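Local atomic coordinates of sensor protein (Bacteroides thetaiotaomicron, PDB entry 2X7X), a protein that binds fructose through this periplasmic domain and probably passes the signal on as a hybrid two-component sensor histidine kinase that regulates transcription. Residues E145-Q148 with G149-A153. Sequence-based numbering, arbitrary orientation.
Sequences ERHQ and GFMAA. With FRU (beta-D-fructofuranose), chain E.
His147 and Met151 meet one turn apart on helix 141-155, the thioether chain lying over one face of the imidazole. Met151 CG makes the CH-pi contact, 3.8 Å from the centroid of the His147 ring and offset toward the rim, where NE2 and CE1 lie. SD follows more obliquely, 4.5 Å from the same centroid. His147 reaches this place because its CG is anti to the backbone N (chi1 172°), while the bends at chi2 and chi3 keep the Met151 chain folded over the ring. At the ring edge, ND1 is hydrogen-bonded to Glu133 of strand 128-135, which is likely to restrain the ring's rotation; Leu162 of strand 159-167 touches both side chains.

Beneath them the backbone is regular. Met151 N donates to His147 O at 2.9 Å. Gln148 shares in the contact mainly through its backbone: its O accepts from Ala152 N and lies 3.6 Å from Ala152 CB, while its side chain, extended beyond CG, touches Tyr111 of helix 110-124. Gly149, buried and without a side chain, joins through its N, which donates to Glu145 O.

Arg146 leaves the helix in another direction, its chain extended from CG to NE toward the sugar. Both NH1 (3.0 Å) and NH2 (3.1 Å) donate to fructose O4, which sits at the guanidinium edge, in its plane; NE is hydrogen-bonded to Asn110 OD1, and Tyr245 adds a cation-pi contact. A methionine in its place would probably leave O4 without this two-pronged grip and Asn110 without this donor.

The i to i+4 pairing is ordinary helix packing within the beta-alpha-beta unit of strand 128-135, helix 141-155 and strand 159-167, and the same helix sends Arg146 into the fructose pocket between the two lobes of a periplasmic binding protein fold.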
loop_
_atom_site.group_PDB
_atom_site.type_symbol
_atom_site.label_atom_id
_atom_site.label_comp_id
_atom_site.label_asym_id
_atom_site.label_seq_id
_atom_site.Cartn_x
_atom_site.Cartn_y
_atom_site.Cartn_z
ATOM N N GLU A 145 4.865 -18.183 -20.742
ATOM C CA GLU A 145 5.923 -17.272 -20.342
ATOM C C GLU A 145 6.317 -17.474 -18.879
ATOM O O GLU A 145 7.512 -17.572 -18.574
ATOM C CB GLU A 145 5.544 -15.828 -20.648
ATOM C CG GLU A 145 5.596 -15.516 -22.121
ATOM C CD GLU A 145 4.828 -14.263 -22.519
ATOM O OE1 GLU A 145 4.749 -13.296 -21.715
ATOM O OE2 GLU A 145 4.302 -14.251 -23.663
ATOM N N ARG A 146 5.346 -17.580 -17.975
ATOM C CA ARG A 146 5.672 -17.919 -16.590
ATOM C C ARG A 146 6.594 -19.137 -16.485
ATOM O O ARG A 146 7.418 -19.220 -15.576
ATOM C CB ARG A 146 4.415 -18.080 -15.734
ATOM C CG ARG A 146 3.849 -16.737 -15.306
ATOM C CD ARG A 146 2.397 -16.812 -14.876
ATOM N NE ARG A 146 1.781 -15.492 -14.917
ATOM C CZ ARG A 146 0.610 -15.166 -14.365
ATOM N NH1 ARG A 146 -0.098 -16.070 -13.683
ATOM N NH2 ARG A 146 0.135 -13.924 -14.516
ATOM N N HIS A 147 6.486 -20.063 -17.427
ATOM C CA HIS A 147 7.366 -21.228 -17.407
ATOM C C HIS A 147 8.726 -20.921 -18.021
ATOM O O HIS A 147 9.753 -21.280 -17.447
ATOM C CB HIS A 147 6.712 -22.435 -18.071
ATOM C CG HIS A 147 7.628 -23.605 -18.247
ATOM N ND1 HIS A 147 7.940 -24.468 -17.219
ATOM C CD2 HIS A 147 8.288 -24.063 -19.339
ATOM C CE1 HIS A 147 8.760 -25.401 -17.668
ATOM N NE2 HIS A 147 8.987 -25.178 -18.951
ATOM N N GLN A 148 8.730 -20.231 -19.160
ATOM C CA GLN A 148 9.964 -19.956 -19.904
ATOM C C GLN A 148 10.934 -19.113 -19.071
ATOM O O GLN A 148 12.134 -19.411 -19.002
ATOM C CB GLN A 148 9.660 -19.236 -21.217
ATOM C CG GLN A 148 9.082 -20.091 -22.314
ATOM C CD GLN A 148 8.311 -19.272 -23.377
ATOM O OE1 GLN A 148 7.466 -19.817 -24.092
ATOM N NE2 GLN A 148 8.597 -17.963 -23.476
ATOM N N GLY A 149 10.392 -18.067 -18.444
ATOM C CA GLY A 149 11.173 -17.102 -17.682
ATOM C C GLY A 149 11.754 -17.772 -16.469
ATOM O O GLY A 149 12.888 -17.515 -16.086
ATOM N N PHE A 150 10.972 -18.662 -15.882
ATOM C CA PHE A 150 11.408 -19.413 -14.727
ATOM C C PHE A 150 12.519 -20.392 -15.084
ATOM O O PHE A 150 13.452 -20.571 -14.302
ATOM C CB PHE A 150 10.212 -20.148 -14.135
ATOM C CG PHE A 150 10.573 -21.267 -13.223
ATOM C CD1 PHE A 150 11.051 -21.011 -11.950
ATOM C CD2 PHE A 150 10.417 -22.578 -13.636
ATOM C CE1 PHE A 150 11.365 -22.043 -11.100
ATOM C CE2 PHE A 150 10.745 -23.626 -12.797
ATOM C CZ PHE A 150 11.218 -23.361 -11.526
ATOM N N MET A 151 12.403 -21.036 -16.248
ATOM C CA MET A 151 13.460 -21.927 -16.732
ATOM C C MET A 151 14.732 -21.147 -17.061
ATOM O O MET A 151 15.846 -21.628 -16.811
ATOM C CB MET A 151 13.018 -22.748 -17.947
ATOM C CG MET A 151 11.948 -23.812 -17.645
ATOM S SD MET A 151 12.278 -24.888 -16.218
ATOM C CE MET A 151 13.143 -26.264 -16.969
ATOM N N ALA A 152 14.569 -19.934 -17.583
ATOM C CA ALA A 152 15.731 -19.123 -17.938
ATOM C C ALA A 152 16.554 -18.793 -16.689
ATOM O O ALA A 152 17.780 -18.917 -16.690
ATOM C CB ALA A 152 15.312 -17.849 -18.678
ATOM N N ALA A 153 15.855 -18.392 -15.630
ATOM C CA ALA A 153 16.469 -18.026 -14.367
ATOM C C ALA A 153 17.191 -19.194 -13.728
ATOM O O ALA A 153 18.349 -19.065 -13.347
ATOM C CB ALA A 153 15.422 -17.465 -13.401
HETATM C C1 FRU E . -7.253 -14.494 -13.602
HETATM C C2 FRU E . -6.009 -15.348 -13.764
HETATM C C3 FRU E . -4.907 -14.951 -12.786
HETATM C C4 FRU E . -3.659 -15.098 -13.634
HETATM C C5 FRU E . -4.155 -14.576 -14.975
HETATM C C6 FRU E . -3.364 -15.050 -16.193
HETATM O O1 FRU E . -8.351 -15.115 -14.264
HETATM O O2 FRU E . -6.383 -16.724 -13.635
HETATM O O3 FRU E . -4.901 -15.751 -11.594
HETATM O O4 FRU E . -2.543 -14.365 -13.116
HETATM O O5 FRU E . -5.475 -15.120 -15.063
HETATM O O6 FRU E . -3.857 -14.386 -17.374
#